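Side-chain contacts in serine-threonine phosphatase 2C (PDB 2I44), which probably removes phosphate from phosphoserine and phosphothreonine in proteins and holds calcium ions at its metal site: residues 78-82 against 83-87; 111-114 against 115-118; 119-122 against 123-126; 183-186 against 187-190; 237-240 against 241-245. All coordinates share one frame; numbering follows the deposited sequence.

Contact 1 of 5, residues 78-82 against 83-87; sequences QLISS and PAWQE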
loop_
_atom_site.group_PDB
_atom_site.type_symbol
_atom_site.label_atom_id
_atom_site.label_comp_id
_atom_site.label_asym_id
_atom_site.label_seq_id
_atom_site.Cartn_x
_atom_site.Cartn_y
_atom_site.Cartn_z
ATOM N N GLN A 78 6.792 -7.354 11.893
ATOM C CA GLN A 78 8.090 -6.787 11.551
ATOM C C GLN A 78 8.195 -5.331 12.002
ATOM O O GLN A 78 9.248 -4.885 12.460
ATOM C CB GLN A 78 8.333 -6.871 10.041
ATOM C CG GLN A 78 8.682 -8.262 9.527
ATOM C CD GLN A 78 10.005 -8.784 10.077
ATOM O OE1 GLN A 78 10.805 -8.031 10.631
ATOM N NE2 GLN A 78 10.246 -10.079 9.908
ATOM N N LEU A 79 7.100 -4.589 11.869
ATOM C CA LEU A 79 7.091 -3.185 12.263
ATOM C C LEU A 79 7.437 -3.007 13.735
ATOM O O LEU A 79 8.378 -2.294 14.075
ATOM C CB LEU A 79 5.718 -2.558 11.994
ATOM C CG LEU A 79 5.513 -1.148 12.559
ATOM C CD1 LEU A 79 6.477 -0.181 11.882
ATOM C CD2 LEU A 79 4.079 -0.703 12.331
ATOM N N ILE A 80 6.682 -3.668 14.604
ATOM C CA ILE A 80 6.906 -3.529 16.030
ATOM C C ILE A 80 8.162 -4.224 16.567
ATOM O O ILE A 80 8.546 -3.999 17.710
ATOM C CB ILE A 80 5.658 -3.983 16.828
ATOM C CG1 ILE A 80 5.411 -5.473 16.631
ATOM C CG2 ILE A 80 4.436 -3.188 16.366
ATOM C CD1 ILE A 80 4.148 -5.963 17.320
ATOM N N SER A 81 8.798 -5.061 15.753
ATOM C CA SER A 81 10.022 -5.734 16.176
ATOM C C SER A 81 11.192 -4.809 15.880
ATOM O O SER A 81 12.331 -5.083 16.248
ATOM C CB SER A 81 10.212 -7.045 15.415
ATOM O OG SER A 81 9.168 -7.958 15.705
ATOM N N SER A 82 10.896 -3.707 15.202
ATOM C CA SER A 82 11.913 -2.731 14.835
ATOM C C SER A 82 12.498 -1.974 16.026
ATOM O O SER A 82 11.765 -1.394 16.826
ATOM C CB SER A 82 11.328 -1.720 13.858
ATOM O OG SER A 82 12.172 -0.593 13.711
ATOM N N PRO A 83 13.835 -1.975 16.158
ATOM C CA PRO A 83 14.448 -1.257 17.276
ATOM C C PRO A 83 13.992 0.195 17.192
ATOM O O PRO A 83 13.875 0.886 18.201
ATOM C CB PRO A 83 15.939 -1.418 17.003
ATOM C CG PRO A 83 16.001 -2.791 16.380
ATOM C CD PRO A 83 14.844 -2.732 15.396
ATOM N N ALA A 84 13.724 0.635 15.964
ATOM C CA ALA A 84 13.265 1.991 15.706
ATOM C C ALA A 84 11.879 2.171 16.314
ATOM O O ALA A 84 11.542 3.244 16.819
ATOM C CB ALA A 84 13.219 2.244 14.201
ATOM N N TRP A 85 11.073 1.117 16.256
ATOM C CA TRP A 85 9.734 1.175 16.817
ATOM C C TRP A 85 9.787 1.079 18.337
ATOM O O TRP A 85 8.945 1.646 19.031
ATOM C CB TRP A 85 8.856 0.058 16.245
ATOM C CG TRP A 85 7.442 0.148 16.724
ATOM C CD1 TRP A 85 6.858 -0.611 17.695
ATOM C CD2 TRP A 85 6.443 1.081 16.289
ATOM N NE1 TRP A 85 5.557 -0.213 17.894
ATOM C CE2 TRP A 85 5.275 0.823 17.044
ATOM C CE3 TRP A 85 6.422 2.111 15.337
ATOM C CZ2 TRP A 85 4.096 1.555 16.876
ATOM C CZ3 TRP A 85 5.248 2.842 15.169
ATOM C CH2 TRP A 85 4.100 2.556 15.937
ATOM N N GLN A 86 10.775 0.355 18.852
ATOM C CA GLN A 86 10.928 0.222 20.293
ATOM C C GLN A 86 11.178 1.619 20.840
ATOM O O GLN A 86 10.677 1.976 21.904
ATOM C CB GLN A 86 12.114 -0.686 20.631
ATOM C CG GLN A 86 12.061 -2.040 19.920
ATOM C CD GLN A 86 13.265 -2.917 20.226
ATOM O OE1 GLN A 86 14.274 -2.448 20.760
ATOM N NE2 GLN A 86 13.169 -4.197 19.875
ATOM N N GLU A 87 11.943 2.413 20.096
ATOM C CA GLU A 87 12.233 3.779 20.511
ATOM C C GLU A 87 10.977 4.629 20.377
ATOM O O GLU A 87 10.827 5.630 21.075
ATOM C CB GLU A 87 13.366 4.385 19.673
ATOM C CG GLU A 87 14.572 3.484 19.527
ATOM C CD GLU A 87 15.855 4.244 19.227
ATOM O OE1 GLU A 87 15.795 5.318 18.581
ATOM O OE2 GLU A 87 16.928 3.754 19.639
#

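Contact 2 of 5, residues 111-114 against 115-118; sequences QAVD and DMYK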
loop_
_atom_site.group_PDB
_atom_site.type_symbol
_atom_site.label_atom_id
_atom_site.label_comp_id
_atom_site.label_asym_id
_atom_site.label_seq_id
_atom_site.Cartn_x
_atom_site.Cartn_y
_atom_site.Cartn_z
ATOM N N GLN A 111 12.004 5.847 9.940
ATOM C CA GLN A 111 12.950 4.747 10.066
ATOM C C GLN A 111 12.281 3.403 10.357
ATOM O O GLN A 111 12.690 2.370 9.826
ATOM C CB GLN A 111 13.968 5.063 11.169
ATOM C CG GLN A 111 15.035 4.004 11.348
ATOM C CD GLN A 111 15.904 3.849 10.117
ATOM O OE1 GLN A 111 16.511 4.816 9.646
ATOM N NE2 GLN A 111 15.971 2.633 9.586
ATOM N N ALA A 112 11.257 3.409 11.204
ATOM C CA ALA A 112 10.564 2.168 11.541
ATOM C C ALA A 112 9.842 1.587 10.324
ATOM O O ALA A 112 9.847 0.375 10.106
ATOM C CB ALA A 112 9.564 2.413 12.675
ATOM N N VAL A 113 9.205 2.450 9.542
ATOM C CA VAL A 113 8.486 1.995 8.357
ATOM C C VAL A 113 9.502 1.441 7.368
ATOM O O VAL A 113 9.265 0.428 6.720
ATOM C CB VAL A 113 7.681 3.151 7.720
ATOM C CG1 VAL A 113 7.091 2.724 6.378
ATOM C CG2 VAL A 113 6.560 3.565 8.663
ATOM N N ASP A 114 10.648 2.101 7.276
ATOM C CA ASP A 114 11.690 1.648 6.373
ATOM C C ASP A 114 12.144 0.248 6.782
ATOM O O ASP A 114 12.294 -0.639 5.935
ATOM C CB ASP A 114 12.881 2.606 6.399
ATOM C CG ASP A 114 13.783 2.428 5.196
ATOM O OD1 ASP A 114 13.367 2.831 4.092
ATOM O OD2 ASP A 114 14.893 1.874 5.344
ATOM N N ASP A 115 12.366 0.059 8.081
ATOM C CA ASP A 115 12.796 -1.234 8.611
ATOM C C ASP A 115 11.743 -2.298 8.339
ATOM O O ASP A 115 12.066 -3.430 7.986
ATOM C CB ASP A 115 13.031 -1.145 10.118
ATOM C CG ASP A 115 14.325 -0.447 10.464
ATOM O OD1 ASP A 115 15.038 -0.026 9.531
ATOM O OD2 ASP A 115 14.630 -0.316 11.673
HETATM N N MSE A 116 10.481 -1.924 8.518
HETATM C CA MSE A 116 9.375 -2.845 8.286
HETATM C C MSE A 116 9.384 -3.395 6.861
HETATM O O MSE A 116 9.320 -4.608 6.645
HETATM C CB MSE A 116 8.042 -2.139 8.542
HETATM C CG MSE A 116 6.820 -2.979 8.190
HETATM SE SE MSE A 116 5.132 -1.996 8.340
HETATM C CE MSE A 116 5.110 -1.187 6.593
ATOM N N TYR A 117 9.469 -2.493 5.890
ATOM C CA TYR A 117 9.473 -2.890 4.491
ATOM C C TYR A 117 10.599 -3.854 4.152
ATOM O O TYR A 117 10.355 -4.948 3.652
ATOM C CB TYR A 117 9.552 -1.652 3.592
ATOM C CG TYR A 117 8.187 -1.111 3.225
ATOM C CD1 TYR A 117 7.460 -1.660 2.165
ATOM C CD2 TYR A 117 7.589 -0.098 3.980
ATOM C CE1 TYR A 117 6.169 -1.211 1.868
ATOM C CE2 TYR A 117 6.299 0.353 3.691
ATOM C CZ TYR A 117 5.596 -0.208 2.634
ATOM O OH TYR A 117 4.329 0.248 2.338
ATOM N N LYS A 118 11.829 -3.453 4.439
ATOM C CA LYS A 118 12.980 -4.289 4.135
ATOM C C LYS A 118 12.993 -5.617 4.880
ATOM O O LYS A 118 13.332 -6.643 4.299
ATOM C CB LYS A 118 14.268 -3.509 4.398
ATOM C CG LYS A 118 14.462 -2.345 3.430
ATOM C CD LYS A 118 15.553 -1.403 3.888
ATOM C CE LYS A 118 15.737 -0.257 2.913
ATOM N NZ LYS A 118 16.528 0.856 3.507
HETATM O O HOH W 1 15.754 0.243 7.042
#

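Contact 3 of 5, residues 119-122 against 123-126; sequences NADN and ELVK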
loop_
_atom_site.group_PDB
_atom_site.type_symbol
_atom_site.label_atom_id
_atom_site.label_comp_id
_atom_site.label_asym_id
_atom_site.label_seq_id
_atom_site.Cartn_x
_atom_site.Cartn_y
_atom_site.Cartn_z
ATOM N N ASN A 119 12.611 -5.609 6.155
ATOM C CA ASN A 119 12.604 -6.848 6.931
ATOM C C ASN A 119 11.454 -7.756 6.522
ATOM O O ASN A 119 11.603 -8.981 6.460
ATOM C CB ASN A 119 12.538 -6.549 8.433
ATOM C CG ASN A 119 13.810 -5.902 8.947
ATOM O OD1 ASN A 119 14.893 -6.140 8.411
ATOM N ND2 ASN A 119 13.688 -5.091 9.991
ATOM N N ALA A 120 10.302 -7.160 6.232
ATOM C CA ALA A 120 9.162 -7.957 5.809
ATOM C C ALA A 120 9.456 -8.563 4.445
ATOM O O ALA A 120 9.035 -9.680 4.154
ATOM C CB ALA A 120 7.914 -7.102 5.746
ATOM N N ASP A 121 10.185 -7.841 3.600
ATOM C CA ASP A 121 10.477 -8.392 2.284
ATOM C C ASP A 121 11.515 -9.500 2.351
ATOM O O ASP A 121 11.419 -10.483 1.623
ATOM C CB ASP A 121 10.943 -7.318 1.299
ATOM C CG ASP A 121 10.964 -7.832 -0.134
ATOM O OD1 ASP A 121 9.921 -8.361 -0.584
ATOM O OD2 ASP A 121 12.011 -7.719 -0.806
ATOM N N ASN A 122 12.511 -9.346 3.219
ATOM C CA ASN A 122 13.534 -10.382 3.344
ATOM C C ASN A 122 12.866 -11.679 3.773
ATOM O O ASN A 122 13.139 -12.740 3.219
ATOM C CB ASN A 122 14.607 -9.990 4.370
ATOM C CG ASN A 122 15.467 -8.840 3.898
ATOM O OD1 ASN A 122 15.595 -8.598 2.695
ATOM N ND2 ASN A 122 16.078 -8.131 4.842
ATOM N N GLU A 123 11.967 -11.587 4.745
ATOM C CA GLU A 123 11.278 -12.768 5.240
ATOM C C GLU A 123 10.376 -13.371 4.163
ATOM O O GLU A 123 10.313 -14.591 4.003
ATOM C CB GLU A 123 10.446 -12.420 6.472
ATOM C CG GLU A 123 10.013 -13.645 7.260
ATOM C CD GLU A 123 9.021 -13.312 8.352
ATOM O OE1 GLU A 123 9.053 -12.164 8.851
ATOM O OE2 GLU A 123 8.219 -14.199 8.716
ATOM N N LEU A 124 9.679 -12.513 3.428
ATOM C CA LEU A 124 8.801 -12.984 2.362
ATOM C C LEU A 124 9.611 -13.703 1.271
ATOM O O LEU A 124 9.259 -14.807 0.848
ATOM C CB LEU A 124 8.030 -11.810 1.746
ATOM C CG LEU A 124 7.078 -12.163 0.598
ATOM C CD1 LEU A 124 5.986 -13.094 1.109
ATOM C CD2 LEU A 124 6.463 -10.894 0.017
ATOM N N VAL A 125 10.694 -13.071 0.825
ATOM C CA VAL A 125 11.540 -13.639 -0.220
ATOM C C VAL A 125 12.117 -15.001 0.168
ATOM O O VAL A 125 12.260 -15.883 -0.680
ATOM C CB VAL A 125 12.695 -12.665 -0.599
ATOM C CG1 VAL A 125 13.662 -13.344 -1.560
ATOM C CG2 VAL A 125 12.116 -11.400 -1.262
ATOM N N LYS A 126 12.459 -15.171 1.441
ATOM C CA LYS A 126 12.982 -16.453 1.905
ATOM C C LYS A 126 11.869 -17.491 1.814
ATOM O O LYS A 126 12.122 -18.667 1.558
ATOM C CB LYS A 126 13.476 -16.345 3.350
ATOM C CG LYS A 126 14.736 -15.512 3.505
ATOM C CD LYS A 126 15.099 -15.343 4.969
ATOM C CE LYS A 126 16.196 -14.309 5.144
ATOM N NZ LYS A 126 16.431 -14.026 6.590
#

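Contact 4 of 5, residues 183-186 against 187-190; sequences MPHE and KLRI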
loop_
_atom_site.group_PDB
_atom_site.type_symbol
_atom_site.label_atom_id
_atom_site.label_comp_id
_atom_site.label_asym_id
_atom_site.label_seq_id
_atom_site.Cartn_x
_atom_site.Cartn_y
_atom_site.Cartn_z
HETATM N N MSE A 183 10.369 5.577 -15.093
HETATM C CA MSE A 183 10.805 6.785 -14.386
HETATM C C MSE A 183 12.329 6.697 -14.517
HETATM O O MSE A 183 12.921 5.674 -14.173
HETATM C CB MSE A 183 10.406 6.750 -12.906
HETATM C CG MSE A 183 8.983 7.237 -12.603
HETATM SE SE MSE A 183 8.643 9.113 -13.067
HETATM C CE MSE A 183 10.321 9.866 -12.569
ATOM N N PRO A 184 12.974 7.757 -15.028
ATOM C CA PRO A 184 14.425 7.817 -15.227
ATOM C C PRO A 184 15.312 7.085 -14.220
ATOM O O PRO A 184 16.071 6.197 -14.601
ATOM C CB PRO A 184 14.697 9.319 -15.280
ATOM C CG PRO A 184 13.488 9.829 -16.002
ATOM C CD PRO A 184 12.360 9.072 -15.300
ATOM N N HIS A 185 15.231 7.436 -12.943
ATOM C CA HIS A 185 16.084 6.758 -11.980
ATOM C C HIS A 185 15.714 5.294 -11.722
ATOM O O HIS A 185 16.578 4.506 -11.352
ATOM C CB HIS A 185 16.166 7.564 -10.678
ATOM C CG HIS A 185 17.010 8.803 -10.797
ATOM N ND1 HIS A 185 17.385 9.559 -9.707
ATOM C CD2 HIS A 185 17.529 9.428 -11.882
ATOM C CE1 HIS A 185 18.097 10.595 -10.116
ATOM N NE2 HIS A 185 18.198 10.540 -11.432
ATOM N N GLU A 186 14.450 4.918 -11.921
ATOM C CA GLU A 186 14.063 3.512 -11.738
ATOM C C GLU A 186 14.699 2.729 -12.884
ATOM O O GLU A 186 15.331 1.686 -12.684
ATOM C CB GLU A 186 12.541 3.340 -11.793
ATOM C CG GLU A 186 11.806 4.003 -10.630
ATOM C CD GLU A 186 12.174 3.396 -9.295
ATOM O OE1 GLU A 186 11.734 2.267 -8.994
ATOM O OE2 GLU A 186 12.922 4.045 -8.544
ATOM N N LYS A 187 14.527 3.255 -14.090
ATOM C CA LYS A 187 15.064 2.645 -15.291
ATOM C C LYS A 187 16.579 2.491 -15.152
ATOM O O LYS A 187 17.152 1.460 -15.511
ATOM C CB LYS A 187 14.726 3.526 -16.493
ATOM C CG LYS A 187 15.062 2.933 -17.842
ATOM C CD LYS A 187 14.503 3.825 -18.944
ATOM C CE LYS A 187 14.794 3.267 -20.322
ATOM N NZ LYS A 187 14.149 4.090 -21.377
ATOM N N LEU A 188 17.221 3.527 -14.633
ATOM C CA LEU A 188 18.664 3.489 -14.448
ATOM C C LEU A 188 19.068 2.343 -13.536
ATOM O O LEU A 188 20.021 1.620 -13.821
ATOM C CB LEU A 188 19.160 4.808 -13.865
ATOM C CG LEU A 188 19.845 5.686 -14.906
ATOM C CD1 LEU A 188 20.063 7.082 -14.346
ATOM C CD2 LEU A 188 21.170 5.035 -15.302
ATOM N N ARG A 189 18.337 2.167 -12.441
ATOM C CA ARG A 189 18.667 1.097 -11.507
ATOM C C ARG A 189 18.490 -0.288 -12.135
ATOM O O ARG A 189 19.315 -1.194 -11.932
ATOM C CB ARG A 189 17.815 1.205 -10.231
ATOM C CG ARG A 189 18.185 0.177 -9.173
ATOM C CD ARG A 189 17.259 0.209 -7.965
ATOM N NE ARG A 189 15.901 -0.207 -8.303
ATOM C CZ ARG A 189 14.851 0.611 -8.357
ATOM N NH1 ARG A 189 14.989 1.901 -8.092
ATOM N NH2 ARG A 189 13.658 0.141 -8.685
ATOM N N ILE A 190 17.418 -0.449 -12.905
ATOM C CA ILE A 190 17.137 -1.731 -13.540
ATOM C C ILE A 190 18.239 -2.157 -14.516
ATOM O O ILE A 190 18.651 -3.325 -14.531
ATOM C CB ILE A 190 15.787 -1.689 -14.276
ATOM C CG1 ILE A 190 14.659 -1.508 -13.254
ATOM C CG2 ILE A 190 15.592 -2.966 -15.090
ATOM C CD1 ILE A 190 13.356 -1.046 -13.862
#

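Contact 5 of 5, residues 237-240 against 241-245; sequences DLKM and YGLSN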
loop_
_atom_site.group_PDB
_atom_site.type_symbol
_atom_site.label_atom_id
_atom_site.label_comp_id
_atom_site.label_asym_id
_atom_site.label_seq_id
_atom_site.Cartn_x
_atom_site.Cartn_y
_atom_site.Cartn_z
ATOM N N ASP A 237 12.711 -13.669 -8.357
ATOM C CA ASP A 237 13.579 -13.679 -9.530
ATOM C C ASP A 237 13.711 -12.366 -10.304
ATOM O O ASP A 237 14.101 -12.361 -11.473
ATOM C CB ASP A 237 13.166 -14.825 -10.458
ATOM C CG ASP A 237 13.470 -16.196 -9.852
ATOM O OD1 ASP A 237 13.826 -16.245 -8.654
ATOM O OD2 ASP A 237 13.356 -17.217 -10.565
ATOM N N LEU A 238 13.394 -11.258 -9.643
ATOM C CA LEU A 238 13.532 -9.931 -10.242
ATOM C C LEU A 238 14.264 -9.015 -9.262
ATOM O O LEU A 238 14.781 -7.958 -9.638
ATOM C CB LEU A 238 12.160 -9.330 -10.577
ATOM C CG LEU A 238 11.365 -9.938 -11.737
ATOM C CD1 LEU A 238 10.021 -9.240 -11.850
ATOM C CD2 LEU A 238 12.160 -9.819 -13.039
ATOM N N LYS A 239 14.320 -9.435 -8.002
ATOM C CA LYS A 239 14.970 -8.645 -6.957
ATOM C C LYS A 239 16.461 -8.414 -7.219
ATOM O O LYS A 239 17.069 -7.519 -6.622
ATOM C CB LYS A 239 14.760 -9.314 -5.584
ATOM C CG LYS A 239 14.010 -8.439 -4.547
ATOM C CD LYS A 239 12.767 -7.781 -5.137
ATOM C CE LYS A 239 12.015 -6.890 -4.137
ATOM N NZ LYS A 239 11.038 -7.636 -3.274
HETATM N N MSE A 240 17.054 -9.206 -8.110
HETATM C CA MSE A 240 18.468 -9.031 -8.419
HETATM C C MSE A 240 18.611 -8.266 -9.729
HETATM O O MSE A 240 19.722 -7.969 -10.164
HETATM C CB MSE A 240 19.196 -10.388 -8.514
HETATM C CG MSE A 240 18.820 -11.264 -9.728
HETATM SE SE MSE A 240 17.126 -12.238 -9.568
HETATM C CE MSE A 240 17.779 -13.809 -8.632
ATOM N N TYR A 241 17.484 -7.936 -10.351
ATOM C CA TYR A 241 17.505 -7.208 -11.616
ATOM C C TYR A 241 16.882 -5.812 -11.563
ATOM O O TYR A 241 16.395 -5.318 -12.574
ATOM C CB TYR A 241 16.794 -8.026 -12.693
ATOM C CG TYR A 241 17.492 -9.319 -13.057
ATOM C CD1 TYR A 241 18.772 -9.314 -13.612
ATOM C CD2 TYR A 241 16.855 -10.546 -12.874
ATOM C CE1 TYR A 241 19.401 -10.504 -13.983
ATOM C CE2 TYR A 241 17.470 -11.737 -13.240
ATOM C CZ TYR A 241 18.739 -11.710 -13.793
ATOM O OH TYR A 241 19.323 -12.893 -14.167
ATOM N N GLY A 242 16.887 -5.176 -10.398
ATOM C CA GLY A 242 16.317 -3.845 -10.314
ATOM C C GLY A 242 15.034 -3.674 -9.518
ATOM O O GLY A 242 14.695 -2.550 -9.150
ATOM N N LEU A 243 14.302 -4.756 -9.263
ATOM C CA LEU A 243 13.070 -4.642 -8.475
ATOM C C LEU A 243 13.509 -4.351 -7.031
ATOM O O LEU A 243 14.158 -5.178 -6.390
ATOM C CB LEU A 243 12.262 -5.945 -8.542
ATOM C CG LEU A 243 10.843 -5.962 -7.957
ATOM C CD1 LEU A 243 9.957 -4.956 -8.693
ATOM C CD2 LEU A 243 10.257 -7.367 -8.070
ATOM N N SER A 244 13.151 -3.176 -6.528
ATOM C CA SER A 244 13.539 -2.748 -5.185
ATOM C C SER A 244 12.465 -2.891 -4.103
ATOM O O SER A 244 11.265 -2.910 -4.398
ATOM C CB SER A 244 13.987 -1.282 -5.252
ATOM O OG SER A 244 14.195 -0.734 -3.964
ATOM N N ASN A 245 12.903 -2.995 -2.849
ATOM C CA ASN A 245 11.975 -3.080 -1.724
ATOM C C ASN A 245 12.102 -1.810 -0.883
ATOM O O ASN A 245 11.601 -1.739 0.237
ATOM C CB ASN A 245 12.241 -4.317 -0.849
ATOM C CG ASN A 245 13.669 -4.389 -0.337
ATOM O OD1 ASN A 245 14.327 -3.369 -0.114
ATOM N ND2 ASN A 245 14.150 -5.606 -0.132
HETATM O O HOH W 2 18.507 -5.588 -8.014
HETATM O O HOH W 3 16.638 -5.414 -4.969
#

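Contact 1 of 5, residues 78-82 against 83-87
The indole of W85 leans against the end of helix 66-80, meeting it obliquely. S82, the N-cap of helix 83-92, stands in the short link after helix 66-80 and places the tryptophan in the opening turn of the next helix. The five-membered ring lies by I80, with CD1 3.4 Å from I80 CA and NE1 3.5 Å from I80 CG2. Farther round, on the six-membered ring, W85 CE3 comes within 4.1 Å of L79 CD1. L46, V47 and V144 add to the apolar surroundings of the indole. W85 CG swings away from its backbone N (chi1 -176°), which brings the indole back beside L79 and I80. S82 OG stands opposite its own backbone N (chi1 167°), a setting that turns it to the first turn of helix 83-92, where it accepts from W85 N at 3.3 Å. The same hydroxyl also has a partner on helix 98-130. At the exposed side, Q86 lays CG against S82 O at 3.2 Å. S82 O holds the first turn: a weak bond comes from W85 N and a straighter one, 2.9 Å, from Q86 N to S82 O, almost in line with the C=O.

Contact 2 of 5, residues 111-114 against 115-118
D115 N, M116 N, Y117 N and K118 N bond in turn to the carbonyls of Q111, A112, V113 and D114, one unbroken alpha-helical ladder. Two polar pairs, each four residues apart, bridge successive turns. Q111 bends at its second torsion (chi2 63°), bringing NE2 back to D115 OD1 at 2.8 Å; the oxygen lies in the amide plane, yet the nitrogen comes down on it from above the carboxylate plane. D115 OD2 is engaged by S82 OG, so its carboxylate has a different partner on each oxygen. D114 and K118 form a salt bridge, with K118 NZ 2.7 Å from D114 OD2 on the syn side of that oxygen; the lysine is extended all the way to its ammonium. A water donates to both D114 OD2 and D115 OD1, joining two carboxylates that would otherwise probably repel each other.

The opposite character is found where this helix of the PP2C fold packs on its beta sheet. There V113 and Y117 lie side by side, V113 CG1 being 3.7 Å from Y117 CE2, while V113 O sits in plane at the edge of the tyrosine ring, 3.3 Å from Y117 CD2. The phenol hydroxyl is bonded to S140 and T142 on strand 137-146, and the ring meets F233 nearly parallel. M116, a selenomethionine, turns instead toward V75 and L79 of helix 66-80.

Contact 3 of 5, residues 119-122 against 123-126
D121 and V125, one helical turn apart, make the closest side-chain approach in this stretch of helix 98-130. V125 CG2 sits beside its own backbone N and opposite the carbonyl carbon, a position that drops the methyl 3.1 Å from D121 O. The same methyl touches the aspartate's carboxylate, V125 CG2 lying 3.7 Å from D121 OD2. The backbone beneath is regular: V125 N donates to D121 O at 2.8 Å, and E123, L124 and K126 make the equivalent bonds to N119, A120 and N122.

D121 has its CG turned away from the backbone N (chi1 -168°), which sends the carboxylate off the helix into buried surroundings. There OD1 accepts from G234 N, while OD2 forms a salt bridge with K239 and a hydrogen bond with N245. With three partners fixing its rotation and a lysine among them, the group is probably ionised.

On the solvent side K126 runs fully extended past CG, its stem crossing N122 O, with K126 CG 3.2 Å from that oxygen. E123 is also extended, and its OE1 receives Q78 NE2 from helix 66-80. L124 is buried, its CB 3.4 Å from A120 O, and its side chain packs against N70 and F233.

Around the helix, N119, A120, E123 and L124 meet helix 66-80 through Q78, L74 and N70; A120, D121 and L124 also touch F233 of strand 233-234.

Contact 4 of 5, residues 183-186 against 187-190
E186 and R189, three residues apart, hold each other in a two-pronged salt bridge. R189 NH2 reaches E186 OE1 at 2.9 Å and R189 NH1 reaches E186 OE2 at 3.0 Å, an end-on grip with one nitrogen to each oxygen. Both N-H groups are straight to their acceptors, 164°, and both oxygens lie close to the guanidinium plane. The carboxylate, however, is turned 61° from that plane, so both nitrogens meet its oxygens from above. The glutamate doubles back at its second torsion (chi2 -63°) and the arginine at its third, so the two chains lie side by side and point the same way.

A second layer holds this pair. E186 is a buried carboxylate with S230 on OE1 and R231 on OE2; two arginines and a hydroxyl gathered about it would tend to keep it ionised. R189 is pinned through NE to G242 O. The short helix 184-192, which follows strand 169-174, is consistent with the flap region of PP2C phosphatases and is fastened here to S230, R231 and G242.

Farther out, the backbone bonds include K187 N to M183 O at 2.9 Å, and I190 N to E186 O. I190 CG1 rests 3.3 Å from E186 O, while I190 itself touches P181 and V197. K187, extended, touches V197 of strand 196-198, and its amine is bonded to Y199 OH. On the surface, H185 CD2 and L188 CD1 approach to 4.2 Å.

Contact 5 of 5, residues 237-240 against 241-245
A type I beta turn from L238 to Y241 shapes this loop between strands 233-234 and 248-253 of the PP2C fold. L238 O closes it, accepting Y241 N at 2.8 Å and, from the opposite face of its peptide plane, L243 N at 3.3 Å. Two donors on one carbonyl thus fold the chain back on itself. G242, with phi at 112°, carries the backbone through a bend where a CB would press on the preceding carbonyl oxygen.

M240, which is exposed, lies alongside Y241. M240 CG stands over one face of the Y241 ring, 3.8 Å from its centroid, a CH-pi contact, and the selenium follows as an oblique Met-aromatic contact, M240 SE being 3.7 Å from Y241 CE2. The selenomethionine can fold over because its CG sits between backbone N and carbonyl carbon (chi1 69°). At the ring edge, in plane, lies D237 O.

L238 and L243, both buried, pack together, with L238 CB 3.7 Å from L243 CD2. K239 lays its stem across L243, with K239 CD 3.2 Å from L243 O, and its amine, besides its partner on helix 98-130, is bonded to the carbonyls of A232 and G234. Two waters bridge the loop: both donate to K239 O, one accepts from G242 N, and the other donates to L243 O at 2.9 Å.

In the fold
Contacts 2 and 3 are successive turns of helix 98-130, and both put one face into the interior. Contact 1 links the two helices before it and is joined to contact 2 through S82 and D115 and to contact 3 through Q78 and E123. Contact 5, an irregular loop, meets contact 3 through D121 and K239, contact 4 through R189 and G242, and packs on contact 2 through N245. Contact 4 touches neither helical group and leaves M183, P184, H185 and L188 exposed. The chemistry shifts: aromatic packing and a cap in contact 1, partly exposed polar pairs beside a buried V113-Y117 face in contact 2, buried carboxylates in contacts 3 and 4, carbonyl and water bridging in contact 5.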